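Local coordinates for oligopeptide-binding protein oppA (Lactococcus lactis, PDB 3DRF) that captures oligopeptides in the voluminous cavity of a venus fly-trap receptor and serves the OppABCDF ABC transporter, which takes them up, at residues G33-A38 against N251-E256; K96-T101 against V173-M178; T137-N142 against Q481-S486. One frame throughout, in Å; residues are numbered along the deposited sequence. Where two conformers were deposited one is given.

The three contacts illustrate how a folded chain brings distant segments together. Contact 1 lies within the five-stranded mixed sheet, contact 2 at one end of the pairing between the two inner strands, 97-102 and 170-174, of a separate four-stranded antiparallel sheet, and contact 3 between the loop after helix 116-127 and helix 482-485. Along the chain contact 2 is nested inside the loop closed by contact 1, whereas contact 3 crosses both. Centres of contacts 1 and 2 are about 39 Å apart, those of contacts 2 and 3 about 17 Å. The latter two touch, with a probable hydrogen bond from Lys176 N to Asn142 O. Contact 3 probably bridges the two lobes in this closed, peptide-bound state.

Contact 1 (G33-A38 against N251-E256); sequences GNLKVA and NSITYE
Val37 lies over one face of the Tyr255 ring, its CG1 3.7 Å from the ring centroid and 20° off the normal, a CH-pi contact displaced toward CE1 and CZ. With CG1 anti to the backbone N (chi1 -169°), the other methyl, CG2, is left to meet Ile253 CG2 at 3.8 Å. The phenol hydroxyl of Tyr255 is bonded to Asn276 of strand 274-276, which lies beyond strand 34-40. An alanine here, lacking ring and hydroxyl, is likely to leave a gap beside Val37 CG1 and Asn276 without that partner. Two further flat groups, the amides of Asn34 and Asn251, stand almost perpendicular. Asn251 ND2 nevertheless donates within its own amide plane to a lone pair of Asn34 OD1, 3.0 Å away and nearly straight. Ser252 OG grips the same oxygen at 2.7 Å, slightly tilted from the carbonyl plane.

Between these side chains run two parallel strands, 34-38 and 252-256, inner strands of a five-stranded mixed sheet. Leu35 N donates to Ser252 O, Thr254 N to Leu35 O, Val37 N to Thr254 O and Glu256 N to Val37 O, the alternation expected of a parallel ladder. On the face of Asn34, Lys36 and Thr254, one water donates to Leu35 O and Ser252 OG, and another donates to Val37 O and lies 2.7 Å from Thr254 OG1. The ladder thus fixes the register, Leu35, Val37, Ile253 and Tyr255 make one face largely apolar, and the polar face meets its hydrogen-bonding needs partly through water.

Contact 2 (K96-T101 against V173-M178); sequences KTATIT and VQFKEM
Lys96 and Glu177 run side by side and point the same way, and their ends join in a salt bridge, Lys96 NZ to Glu177 OE1 at 2.8 Å. The lysine chain stays extended beyond CG, whereas the glutamate folds at chi2 (-65°), which turns its carboxylate back to meet the ammonium on the syn side, 30° out of plane. At the root of the same lysine, Met178 lays its sulfur alongside the backbone, SD coming 3.5 Å from Lys96 CA.

Phe175 slants against the strand: CE2 touches Ala98 CB at 3.7 Å, and CZ lies close by. Farther along this apolar side, Ile100 CD1 reaches Val173 CG2. Gln174 crosses Thr97 on the other side of the sheet, OE1 against the Thr97 CG2 methyl. Its NE2 is turned to Phe175 O, 3.1 Å away in a nearly straight bond on a lone pair, and also serves Ser95 O.

Beneath the side chains, Ala98 and Val173 exchange two backbone bonds as an antiparallel hydrogen-bonded pair, and Phe175 N continues the pattern to Lys96 O at 3.0 Å. Thr97 and Gln174 form the non-hydrogen-bonded pair between. Lys96 adopts positive phi (65°) and, with Thr97, faces Asp92 in a G1 beta bulge at the turn end of the hairpin of strands 87-92 and 97-102, part of the four-stranded antiparallel sheet in which 170-174 pairs with 97-102.

Contact 3 (T137-N142 against Q481-S486); sequences TDSLAN and QQDLFS
Asp483 takes two hydroxyl hydrogen bonds on a single carboxylate oxygen. Thr137 OG1 donates to Asp483 OD1 at 2.7 Å on the anti side, and Ser139 OG donates to the same OD1, also at 2.7 Å, on the syn side. The two hydroxyls come from opposite faces of the carboxylate plane, each about 30° out of it, and between them they limit how this group can turn. Thr137 places its hydroxyl there by holding OG1 anti to the backbone N (chi1 165°).

Backbone groups take part in a second set of bonds. Asp138 N donates to Ser486 OG at 3.1 Å, nearly straight (168°), and that hydroxyl in turn donates to Gln482 O, 2.9 Å away. Gln482 O also accepts Ser486 N, from the other face of its carbonyl plane, so the serine closes the end of the short helix 482-485 while presenting its oxygen to the loop. Gln482 NE2 is hydrogen-bonded to Asn506 of helix 499-508.

Thr137 OG1 is an acceptor too: it receives Ser139 N at 3.2 Å, the bond that defines an ST turn, a turn consistent with both hydroxyls being presented to Asp483.

Van der Waals contact adds less. Thr137 CG2 packs against Asp483 OD1, and Ser139 OG rests on Gln482 CB at 3.5 Å. Asp483 and Leu484 also pack on a polar side chain of the bound peptide, which places this buried junction beside the binding cavity.

Contact 1 (G33-A38 against N251-E256)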
ATOM      1  N   GLY A  33      19.203  24.782   8.498  1.00 11.85           N
ATOM      2  CA  GLY A  33      19.045  24.897   7.068  1.00 11.08           C
ATOM      3  C   GLY A  33      17.632  24.743   6.523  1.00 10.22           C
ATOM      4  O   GLY A  33      16.695  24.527   7.259  1.00 10.83           O
ATOM      5  N   ASN A  34      17.541  24.847   5.215  1.00  9.73           N
ATOM      6  CA  ASN A  34      16.271  24.761   4.495  1.00  9.77           C
ATOM      7  C   ASN A  34      16.388  23.678   3.437  1.00 10.08           C
ATOM      8  O   ASN A  34      16.977  23.867   2.431  1.00 11.12           O
ATOM      9  CB  ASN A  34      15.923  26.134   3.885  1.00 10.30           C
ATOM     10  CG  ASN A  34      15.752  27.202   4.996  1.00  9.71           C
ATOM     11  OD1 ASN A  34      14.838  27.179   5.763  1.00 11.22           O
ATOM     12  ND2 ASN A  34      16.682  28.099   5.085  1.00 10.09           N
ATOM     13  N   LEU A  35      15.792  22.541   3.736  1.00  9.58           N
ATOM     14  CA  LEU A  35      15.938  21.344   2.908  1.00 10.34           C
ATOM     15  C   LEU A  35      14.886  21.322   1.815  1.00 10.08           C
ATOM     16  O   LEU A  35      13.795  21.735   2.025  1.00 10.57           O
ATOM     17  CB  LEU A  35      15.791  20.100   3.818  1.00 10.38           C
ATOM     18  CG  LEU A  35      16.052  18.711   3.186  1.00 11.12           C
ATOM     19  CD1 LEU A  35      17.558  18.510   3.055  1.00 12.77           C
ATOM     20  CD2 LEU A  35      15.496  17.649   4.110  1.00 11.19           C
ATOM     21  N   LYS A  36      15.266  20.823   0.669  1.00 10.55           N
ATOM     22  CA  LYS A  36      14.360  20.707  -0.462  1.00 10.92           C
ATOM     23  C   LYS A  36      14.237  19.233  -0.853  1.00 10.31           C
ATOM     24  O   LYS A  36      15.203  18.634  -1.248  1.00 10.15           O
ATOM     25  CB  LYS A  36      14.894  21.498  -1.670  1.00 11.45           C
ATOM     26  CG  LYS A  36      14.859  23.056  -1.401  1.00 14.38           C
ATOM     27  CD  LYS A  36      15.171  23.744  -2.654  1.00 18.18           C
ATOM     28  CE  LYS A  36      16.586  23.408  -2.888  1.00 21.32           C
ATOM     29  NZ  LYS A  36      17.150  24.150  -4.119  1.00 21.70           N
ATOM     30  N   VAL A  37      13.039  18.681  -0.752  1.00  9.97           N
ATOM     31  CA  VAL A  37      12.765  17.282  -1.047  1.00  9.39           C
ATOM     32  C   VAL A  37      11.671  17.186  -2.099  1.00  8.84           C
ATOM     33  O   VAL A  37      10.795  17.977  -2.147  1.00  9.31           O
ATOM     34  CB  VAL A  37      12.285  16.535   0.257  1.00  9.06           C
ATOM     35  CG1 VAL A  37      12.252  15.013   0.042  1.00  9.68           C
ATOM     36  CG2 VAL A  37      13.201  16.834   1.437  1.00  9.89           C
ATOM     37  N   ALA A  38      11.754  16.166  -2.936  1.00  8.93           N
ATOM     38  CA  ALA A  38      10.681  15.800  -3.849  1.00  8.92           C
ATOM     39  C   ALA A  38      10.337  14.306  -3.791  1.00  8.85           C
ATOM     40  O   ALA A  38      11.122  13.484  -3.429  1.00  8.82           O
ATOM     41  CB  ALA A  38      11.011  16.241  -5.326  1.00  9.73           C
ATOM     42  N   ASN A 251      15.532  24.568   9.842  1.00 12.24           N
ATOM     43  CA  ASN A 251      14.549  25.634   9.835  1.00 12.37           C
ATOM     44  C   ASN A 251      13.314  25.310   9.014  1.00 11.88           C
ATOM     45  O   ASN A 251      12.255  25.688   9.407  1.00 11.92           O
ATOM     46  CB  ASN A 251      15.206  26.939   9.335  1.00 12.55           C
ATOM     47  CG  ASN A 251      14.269  28.136   9.383  1.00 13.05           C
ATOM     48  OD1 ASN A 251      13.845  28.546  10.421  1.00 14.15           O
ATOM     49  ND2 ASN A 251      13.936  28.624   8.255  1.00 13.14           N
ATOM     50  N   SER A 252      13.455  24.647   7.866  1.00 11.03           N
ATOM     51  CA  SER A 252      12.271  24.326   7.065  1.00 10.92           C
ATOM     52  C   SER A 252      12.579  23.152   6.157  1.00 10.10           C
ATOM     53  O   SER A 252      13.706  22.829   5.939  1.00  9.99           O
ATOM     54  CB  SER A 252      11.803  25.517   6.242  1.00 11.20           C
ATOM     55  OG  SER A 252      12.633  25.719   5.112  1.00 13.15           O
ATOM     56  N   ILE A 253      11.520  22.549   5.656  1.00  9.55           N
ATOM     57  CA  ILE A 253      11.568  21.561   4.583  1.00  9.53           C
ATOM     58  C   ILE A 253      10.490  21.852   3.563  1.00  9.89           C
ATOM     59  O   ILE A 253       9.380  21.999   3.956  1.00 10.83           O
ATOM     60  CB  ILE A 253      11.331  20.094   5.110  1.00  9.04           C
ATOM     61  CG1 ILE A 253      12.335  19.712   6.189  1.00  9.49           C
ATOM     62  CG2 ILE A 253      11.370  19.073   3.894  1.00 10.44           C
ATOM     63  CD1 ILE A 253      11.940  18.457   7.055  1.00 12.25           C
ATOM     64  N   THR A 254      10.817  21.908   2.283  1.00  9.95           N
ATOM     65  CA  THR A 254       9.798  21.977   1.246  1.00 11.00           C
ATOM     66  C   THR A 254       9.724  20.559   0.639  1.00 10.86           C
ATOM     67  O   THR A 254      10.724  19.872   0.466  1.00 12.18           O
ATOM     68  CB  THR A 254      10.127  23.056   0.209  1.00 12.12           C
ATOM     69  OG1 THR A 254      11.367  22.724  -0.433  1.00 16.54           O
ATOM     70  CG2 THR A 254      10.218  24.391   0.921  1.00 13.16           C
ATOM     71  N   TYR A 255       8.522  20.112   0.368  1.00  9.68           N
ATOM     72  CA  TYR A 255       8.322  18.760  -0.174  1.00  9.01           C
ATOM     73  C   TYR A 255       7.374  18.897  -1.361  1.00  9.71           C
ATOM     74  O   TYR A 255       6.285  19.352  -1.185  1.00 10.29           O
ATOM     75  CB  TYR A 255       7.761  17.816   0.911  1.00  8.88           C
ATOM     76  CG  TYR A 255       8.241  16.357   0.852  1.00  9.23           C
ATOM     77  CD1 TYR A 255       8.388  15.687  -0.331  1.00  8.27           C
ATOM     78  CD2 TYR A 255       8.535  15.685   1.983  1.00  8.73           C
ATOM     79  CE1 TYR A 255       8.802  14.373  -0.363  1.00  8.04           C
ATOM     80  CE2 TYR A 255       8.960  14.374   1.955  1.00  8.55           C
ATOM     81  CZ  TYR A 255       9.098  13.739   0.772  1.00  8.85           C
ATOM     82  OH  TYR A 255       9.561  12.458   0.737  1.00  9.83           O
ATOM     83  N   GLU A 256       7.849  18.544  -2.557  1.00  9.68           N
ATOM     84  CA  GLU A 256       7.159  18.816  -3.814  1.00 10.42           C
ATOM     85  C   GLU A 256       7.001  17.558  -4.643  1.00  9.75           C
ATOM     86  O   GLU A 256       7.880  16.743  -4.616  1.00 11.39           O
ATOM     87  CB  GLU A 256       7.933  19.892  -4.661  1.00 11.56           C
ATOM     88  CG  GLU A 256       8.200  21.215  -3.956  1.00 14.16           C
ATOM     89  CD  GLU A 256       8.796  22.252  -4.889  1.00 16.40           C
ATOM     90  OE1 GLU A 256       9.277  21.974  -5.973  1.00 16.70           O
ATOM     91  OE2 GLU A 256       8.742  23.378  -4.455  1.00 20.85           O
TER
HETATM   92  O   HOH W   1      13.126  24.547   2.521  1.00 15.61           O
HETATM   93  O   HOH W   2      11.334  20.962  -2.436  1.00 21.64           O

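Contact 2 (K96-T101 against V173-M178)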
ATOM      1  N   LYS A  96      -6.671 -10.847  26.213  1.00  6.68           N
ATOM      2  CA  LYS A  96      -6.811 -10.612  24.746  1.00  6.79           C
ATOM      3  C   LYS A  96      -7.051  -9.124  24.444  1.00  6.16           C
ATOM      4  O   LYS A  96      -7.950  -8.784  23.791  1.00  6.45           O
ATOM      5  CB  LYS A  96      -7.892 -11.537  24.140  1.00  7.03           C
ATOM      6  CG  LYS A  96      -7.694 -13.011  24.525  1.00  7.35           C
ATOM      7  CD  LYS A  96      -8.646 -14.007  23.791  1.00  8.04           C
ATOM      8  CE  LYS A  96      -8.395 -15.428  24.264  1.00  9.16           C
ATOM      9  NZ  LYS A  96      -9.383 -16.346  23.595  1.00 10.32           N
ATOM     10  N   THR A  97      -6.176  -8.299  25.007  1.00  6.54           N
ATOM     11  CA  THR A  97      -6.281  -6.855  24.838  1.00  6.60           C
ATOM     12  C   THR A  97      -4.930  -6.237  24.388  1.00  7.02           C
ATOM     13  O   THR A  97      -3.874  -6.779  24.535  1.00  7.17           O
ATOM     14  CB  THR A  97      -6.759  -6.148  26.141  1.00  7.72           C
ATOM     15  OG1 THR A  97      -5.774  -6.372  27.141  1.00  8.10           O
ATOM     16  CG2 THR A  97      -8.073  -6.736  26.673  1.00  8.27           C
ATOM     17  N   ALA A  98      -5.056  -5.076  23.758  1.00  6.92           N
ATOM     18  CA  ALA A  98      -3.961  -4.104  23.577  1.00  6.98           C
ATOM     19  C   ALA A  98      -4.337  -2.848  24.384  1.00  7.04           C
ATOM     20  O   ALA A  98      -5.449  -2.369  24.319  1.00  7.41           O
ATOM     21  CB  ALA A  98      -3.750  -3.746  22.092  1.00  7.81           C
ATOM     22  N   THR A  99      -3.376  -2.349  25.133  1.00  7.14           N
ATOM     23  CA  THR A  99      -3.546  -1.120  25.883  1.00  7.77           C
ATOM     24  C   THR A  99      -2.536  -0.112  25.356  1.00  7.50           C
ATOM     25  O   THR A  99      -1.344  -0.341  25.415  1.00  8.09           O
ATOM     26  CB  THR A  99      -3.324  -1.359  27.380  1.00  7.86           C
ATOM     27  OG1 THR A  99      -4.238  -2.345  27.826  1.00  9.76           O
ATOM     28  CG2 THR A  99      -3.595  -0.074  28.169  1.00  9.73           C
ATOM     29  N   ILE A 100      -3.066   1.002  24.851  1.00  7.40           N
ATOM     30  CA  ILE A 100      -2.269   2.063  24.236  1.00  7.08           C
ATOM     31  C   ILE A 100      -2.182   3.219  25.248  1.00  7.43           C
ATOM     32  O   ILE A 100      -3.174   3.676  25.729  1.00  7.72           O
ATOM     33  CB  ILE A 100      -2.928   2.560  22.888  1.00  7.68           C
ATOM     34  CG1 ILE A 100      -2.911   1.486  21.786  1.00  9.07           C
ATOM     35  CG2 ILE A 100      -2.200   3.784  22.391  1.00  8.55           C
ATOM     36  CD1 ILE A 100      -3.996   0.420  21.929  1.00 10.24           C
ATOM     37  N   THR A 101      -0.966   3.652  25.545  1.00  7.53           N
ATOM     38  CA  THR A 101      -0.725   4.807  26.442  1.00  7.76           C
ATOM     39  C   THR A 101      -0.033   5.925  25.665  1.00  7.47           C
ATOM     40  O   THR A 101       1.083   5.794  25.288  1.00  7.44           O
ATOM     41  CB  THR A 101       0.148   4.377  27.640  1.00  8.75           C
ATOM     42  OG1 THR A 101      -0.537   3.325  28.331  1.00 10.29           O
ATOM     43  CG2 THR A 101       0.366   5.523  28.619  1.00 10.60           C
ATOM     44  N   VAL A 173      -8.182  -1.797  23.961  1.00  6.62           N
ATOM     45  CA  VAL A 173      -8.823  -2.465  22.798  1.00  6.08           C
ATOM     46  C   VAL A 173      -8.982  -3.967  23.075  1.00  5.81           C
ATOM     47  O   VAL A 173      -8.050  -4.652  23.346  1.00  6.65           O
ATOM     48  CB  VAL A 173      -7.981  -2.274  21.504  1.00  6.04           C
ATOM     49  CG1 VAL A 173      -8.667  -2.949  20.300  1.00  7.11           C
ATOM     50  CG2 VAL A 173      -7.672  -0.750  21.285  1.00  6.72           C
ATOM     51  N   GLN A 174     -10.220  -4.418  23.063  1.00  6.65           N
ATOM     52  CA  GLN A 174     -10.584  -5.815  23.306  1.00  6.32           C
ATOM     53  C   GLN A 174     -10.738  -6.568  21.996  1.00  6.56           C
ATOM     54  O   GLN A 174     -11.580  -6.265  21.200  1.00  6.88           O
ATOM     55  CB  GLN A 174     -11.921  -5.869  24.100  1.00  6.57           C
ATOM     56  CG  GLN A 174     -12.394  -7.291  24.420  1.00  6.64           C
ATOM     57  CD  GLN A 174     -11.475  -7.986  25.426  1.00  7.04           C
ATOM     58  OE1 GLN A 174     -11.449  -7.583  26.538  1.00  7.81           O
ATOM     59  NE2 GLN A 174     -10.737  -8.997  24.998  1.00  7.29           N
ATOM     60  N   PHE A 175      -9.941  -7.595  21.879  1.00  6.41           N
ATOM     61  CA  PHE A 175      -9.990  -8.491  20.719  1.00  6.10           C
ATOM     62  C   PHE A 175     -10.822  -9.738  21.016  1.00  6.11           C
ATOM     63  O   PHE A 175     -10.995 -10.096  22.128  1.00  6.86           O
ATOM     64  CB  PHE A 175      -8.550  -8.966  20.324  1.00  6.18           C
ATOM     65  CG  PHE A 175      -7.585  -7.798  20.061  1.00  6.01           C
ATOM     66  CD1 PHE A 175      -7.829  -6.935  19.014  1.00  6.22           C
ATOM     67  CD2 PHE A 175      -6.476  -7.629  20.844  1.00  6.33           C
ATOM     68  CE1 PHE A 175      -6.962  -5.855  18.766  1.00  6.59           C
ATOM     69  CE2 PHE A 175      -5.594  -6.550  20.595  1.00  6.26           C
ATOM     70  CZ  PHE A 175      -5.887  -5.665  19.563  1.00  6.76           C
ATOM     71  N   LYS A 176     -11.250 -10.386  19.950  1.00  6.39           N
ATOM     72  CA  LYS A 176     -11.752 -11.789  20.015  1.00  7.40           C
ATOM     73  C   LYS A 176     -10.593 -12.777  20.250  1.00  7.49           C
ATOM     74  O   LYS A 176     -10.722 -13.646  21.045  1.00  8.18           O
ATOM     75  CB  LYS A 176     -12.528 -12.157  18.743  1.00  7.64           C
ATOM     76  CG  LYS A 176     -13.766 -11.256  18.485  1.00  8.88           C
ATOM     77  CD  LYS A 176     -14.453 -11.635  17.153  1.00 11.51           C
ATOM     78  CE  LYS A 176     -15.536 -10.660  16.908  1.00 13.60           C
ATOM     79  NZ  LYS A 176     -16.113 -10.953  15.598  1.00 16.60           N
ATOM     80  N   GLU A 177      -9.520 -12.627  19.495  1.00  7.32           N
ATOM     81  CA  GLU A 177      -8.307 -13.392  19.674  1.00  7.46           C
ATOM     82  C   GLU A 177      -7.091 -12.516  19.374  1.00  6.68           C
ATOM     83  O   GLU A 177      -7.111 -11.577  18.595  1.00  7.09           O
ATOM     84  CB  GLU A 177      -8.224 -14.633  18.710  1.00  8.15           C
ATOM     85  CG  GLU A 177      -9.412 -15.634  18.788  1.00  9.27           C
ATOM     86  CD  GLU A 177      -9.506 -16.345  20.135  1.00  9.00           C
ATOM     87  OE1 GLU A 177      -8.600 -16.302  20.925  1.00  8.99           O
ATOM     88  OE2 GLU A 177     -10.538 -16.948  20.343  1.00 11.97           O
ATOM     89  N   MET A 178      -6.001 -12.924  19.987  1.00  6.61           N
ATOM     90  CA  MET A 178      -4.689 -12.396  19.623  1.00  6.73           C
ATOM     91  C   MET A 178      -4.290 -12.954  18.263  1.00  6.23           C
ATOM     92  O   MET A 178      -4.757 -13.986  17.856  1.00  8.12           O
ATOM     93  CB  MET A 178      -3.644 -12.797  20.664  1.00  6.96           C
ATOM     94  CG  MET A 178      -3.975 -12.356  22.077  1.00  7.84           C
ATOM     95  SD  MET A 178      -4.297 -10.543  22.283  1.00  8.05           S
ATOM     96  CE  MET A 178      -2.624  -9.796  22.324  1.00  9.80           C
TER

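Contact 3 (T137-N142 against Q481-S486)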
ATOM      1  N   THR A 137     -11.632  -4.036   6.268  1.00  5.77           N
ATOM      2  CA  THR A 137     -10.907  -5.289   6.073  1.00  6.12           C
ATOM      3  C   THR A 137     -11.388  -6.253   7.161  1.00  5.64           C
ATOM      4  O   THR A 137     -11.840  -5.847   8.162  1.00  6.05           O
ATOM      5  CB  THR A 137      -9.379  -5.050   6.182  1.00  6.04           C
ATOM      6  OG1 THR A 137      -8.778  -6.346   6.330  1.00  6.30           O
ATOM      7  CG2 THR A 137      -8.986  -4.099   7.399  1.00  7.46           C
ATOM      8  N   ASP A 138     -11.292  -7.549   6.914  0.50  5.25           N
ATOM      9  CA  ASP A 138     -11.666  -8.505   7.957  0.50  5.35           C
ATOM     10  C   ASP A 138     -10.752  -8.461   9.190  0.50  5.45           C
ATOM     11  O   ASP A 138     -11.113  -8.977  10.235  0.50  5.83           O
ATOM     12  CB  ASP A 138     -11.750  -9.921   7.391  0.50  4.51           C
ATOM     13  CG  ASP A 138     -12.988 -10.120   6.552  0.50  5.35           C
ATOM     14  OD1 ASP A 138     -14.076  -9.989   7.139  0.50  5.78           O
ATOM     15  OD2 ASP A 138     -12.873 -10.392   5.334  0.50  5.67           O
ATOM     16  N   SER A 139      -9.587  -7.819   9.090  1.00  5.65           N
ATOM     17  CA  SER A 139      -8.742  -7.690  10.317  1.00  6.02           C
ATOM     18  C   SER A 139      -9.491  -6.915  11.410  1.00  5.80           C
ATOM     19  O   SER A 139      -9.375  -7.218  12.565  1.00  6.15           O
ATOM     20  CB  SER A 139      -7.462  -6.923  10.000  1.00  6.00           C
ATOM     21  OG  SER A 139      -6.686  -7.561   8.956  1.00  7.15           O
ATOM     22  N   LEU A 140     -10.255  -5.904  11.020  1.00  5.97           N
ATOM     23  CA  LEU A 140     -10.970  -5.032  11.993  1.00  6.38           C
ATOM     24  C   LEU A 140     -12.186  -5.707  12.649  1.00  6.41           C
ATOM     25  O   LEU A 140     -12.609  -5.311  13.663  1.00  6.49           O
ATOM     26  CB  LEU A 140     -11.366  -3.710  11.311  1.00  6.93           C
ATOM     27  CG  LEU A 140     -10.119  -2.821  10.991  1.00  6.92           C
ATOM     28  CD1 LEU A 140     -10.606  -1.585  10.241  1.00  8.25           C
ATOM     29  CD2 LEU A 140      -9.350  -2.382  12.266  1.00  8.51           C
ATOM     30  N   ALA A 141     -12.686  -6.790  12.025  1.00  6.31           N
ATOM     31  CA  ALA A 141     -13.789  -7.604  12.606  1.00  6.66           C
ATOM     32  C   ALA A 141     -13.422  -8.331  13.914  1.00  6.59           C
ATOM     33  O   ALA A 141     -14.226  -8.747  14.647  1.00  7.08           O
ATOM     34  CB  ALA A 141     -14.302  -8.596  11.559  1.00  8.09           C
ATOM     35  N   ASN A 142     -12.114  -8.424  14.147  1.00  6.12           N
ATOM     36  CA  ASN A 142     -11.556  -9.049  15.357  1.00  6.11           C
ATOM     37  C   ASN A 142     -11.541  -8.159  16.603  1.00  5.83           C
ATOM     38  O   ASN A 142     -11.252  -8.633  17.648  1.00  6.55           O
ATOM     39  CB  ASN A 142     -10.158  -9.662  15.031  1.00  6.14           C
ATOM     40  CG  ASN A 142      -9.442 -10.285  16.262  1.00  5.78           C
ATOM     41  OD1 ASN A 142      -9.877 -11.253  16.790  1.00  6.19           O
ATOM     42  ND2 ASN A 142      -8.349  -9.692  16.648  1.00  6.22           N
ATOM     43  N   GLN A 481      -1.376 -10.626   4.550  1.00  5.66           N
ATOM     44  CA  GLN A 481      -2.038  -9.929   3.439  1.00  5.93           C
ATOM     45  C   GLN A 481      -3.566  -9.916   3.538  1.00  5.67           C
ATOM     46  O   GLN A 481      -4.225  -9.702   2.584  1.00  5.90           O
ATOM     47  CB  GLN A 481      -1.557 -10.457   2.076  1.00  6.42           C
ATOM     48  CG  GLN A 481      -0.001 -10.252   1.978  1.00  6.47           C
ATOM     49  CD  GLN A 481       0.528 -10.575   0.587  1.00  6.69           C
ATOM     50  OE1 GLN A 481      -0.056 -11.340  -0.172  1.00  6.77           O
ATOM     51  NE2 GLN A 481       1.653 -10.001   0.270  1.00  7.77           N
ATOM     52  N   GLN A 482      -4.095 -10.086   4.746  1.00  5.49           N
ATOM     53  CA  GLN A 482      -5.538  -9.859   5.001  1.00  5.75           C
ATOM     54  C   GLN A 482      -5.996  -8.530   4.466  1.00  5.37           C
ATOM     55  O   GLN A 482      -7.065  -8.462   3.961  1.00  5.81           O
ATOM     56  CB  GLN A 482      -5.852  -9.880   6.529  1.00  6.51           C
ATOM     57  CG  GLN A 482      -5.652 -11.302   7.197  1.00  8.37           C
ATOM     58  CD  GLN A 482      -6.898 -12.188   7.043  1.00  8.37           C
ATOM     59  OE1 GLN A 482      -7.753 -11.922   6.290  1.00  9.66           O
ATOM     60  NE2 GLN A 482      -6.929 -13.281   7.763  1.00  8.54           N
ATOM     61  N   ASP A 483      -5.167  -7.486   4.591  1.00  5.76           N
ATOM     62  CA  ASP A 483      -5.649  -6.136   4.249  1.00  6.24           C
ATOM     63  C   ASP A 483      -5.545  -5.857   2.725  1.00  6.04           C
ATOM     64  O   ASP A 483      -5.998  -4.876   2.276  1.00  7.72           O
ATOM     65  CB  ASP A 483      -4.918  -5.093   5.123  1.00  6.79           C
ATOM     66  CG  ASP A 483      -5.327  -5.174   6.624  1.00  7.55           C
ATOM     67  OD1 ASP A 483      -6.209  -5.883   6.958  1.00  7.51           O
ATOM     68  OD2 ASP A 483      -4.695  -4.437   7.345  1.00  9.92           O
ATOM     69  N   LEU A 484      -4.991  -6.781   1.976  1.00  5.59           N
ATOM     70  CA  LEU A 484      -5.032  -6.765   0.495  1.00  6.15           C
ATOM     71  C   LEU A 484      -6.141  -7.647  -0.102  1.00  6.17           C
ATOM     72  O   LEU A 484      -6.683  -7.313  -1.119  1.00  6.40           O
ATOM     73  CB  LEU A 484      -3.693  -7.255  -0.048  1.00  6.50           C
ATOM     74  CG  LEU A 484      -2.425  -6.448   0.296  1.00  8.09           C
ATOM     75  CD1 LEU A 484      -1.253  -7.014  -0.489  1.00 10.08           C
ATOM     76  CD2 LEU A 484      -2.556  -4.931  -0.028  1.00 10.47           C
ATOM     77  N   PHE A 485      -6.415  -8.787   0.518  1.00  5.14           N
ATOM     78  CA  PHE A 485      -7.222  -9.836  -0.144  1.00  5.16           C
ATOM     79  C   PHE A 485      -8.425 -10.377   0.648  1.00  5.15           C
ATOM     80  O   PHE A 485      -9.177 -11.118   0.125  1.00  6.06           O
ATOM     81  CB  PHE A 485      -6.326 -10.999  -0.528  1.00  5.43           C
ATOM     82  CG  PHE A 485      -5.276 -10.620  -1.558  1.00  5.50           C
ATOM     83  CD1 PHE A 485      -5.628 -10.144  -2.815  1.00  6.19           C
ATOM     84  CD2 PHE A 485      -3.961 -10.727  -1.221  1.00  6.03           C
ATOM     85  CE1 PHE A 485      -4.662  -9.771  -3.718  1.00  6.46           C
ATOM     86  CE2 PHE A 485      -2.928 -10.352  -2.138  1.00  7.19           C
ATOM     87  CZ  PHE A 485      -3.286  -9.876  -3.371  1.00  6.83           C
ATOM     88  N   SER A 486      -8.602  -9.976   1.891  1.00  5.41           N
ATOM     89  CA  SER A 486      -9.745 -10.525   2.663  1.00  5.22           C
ATOM     90  C   SER A 486     -11.081 -10.156   1.986  1.00  5.60           C
ATOM     91  O   SER A 486     -11.233  -9.150   1.348  1.00  5.98           O
ATOM     92  CB  SER A 486      -9.705 -10.106   4.158  1.00  5.81           C
ATOM     93  OG  SER A 486      -9.928  -8.697   4.343  1.00  5.98           O
TER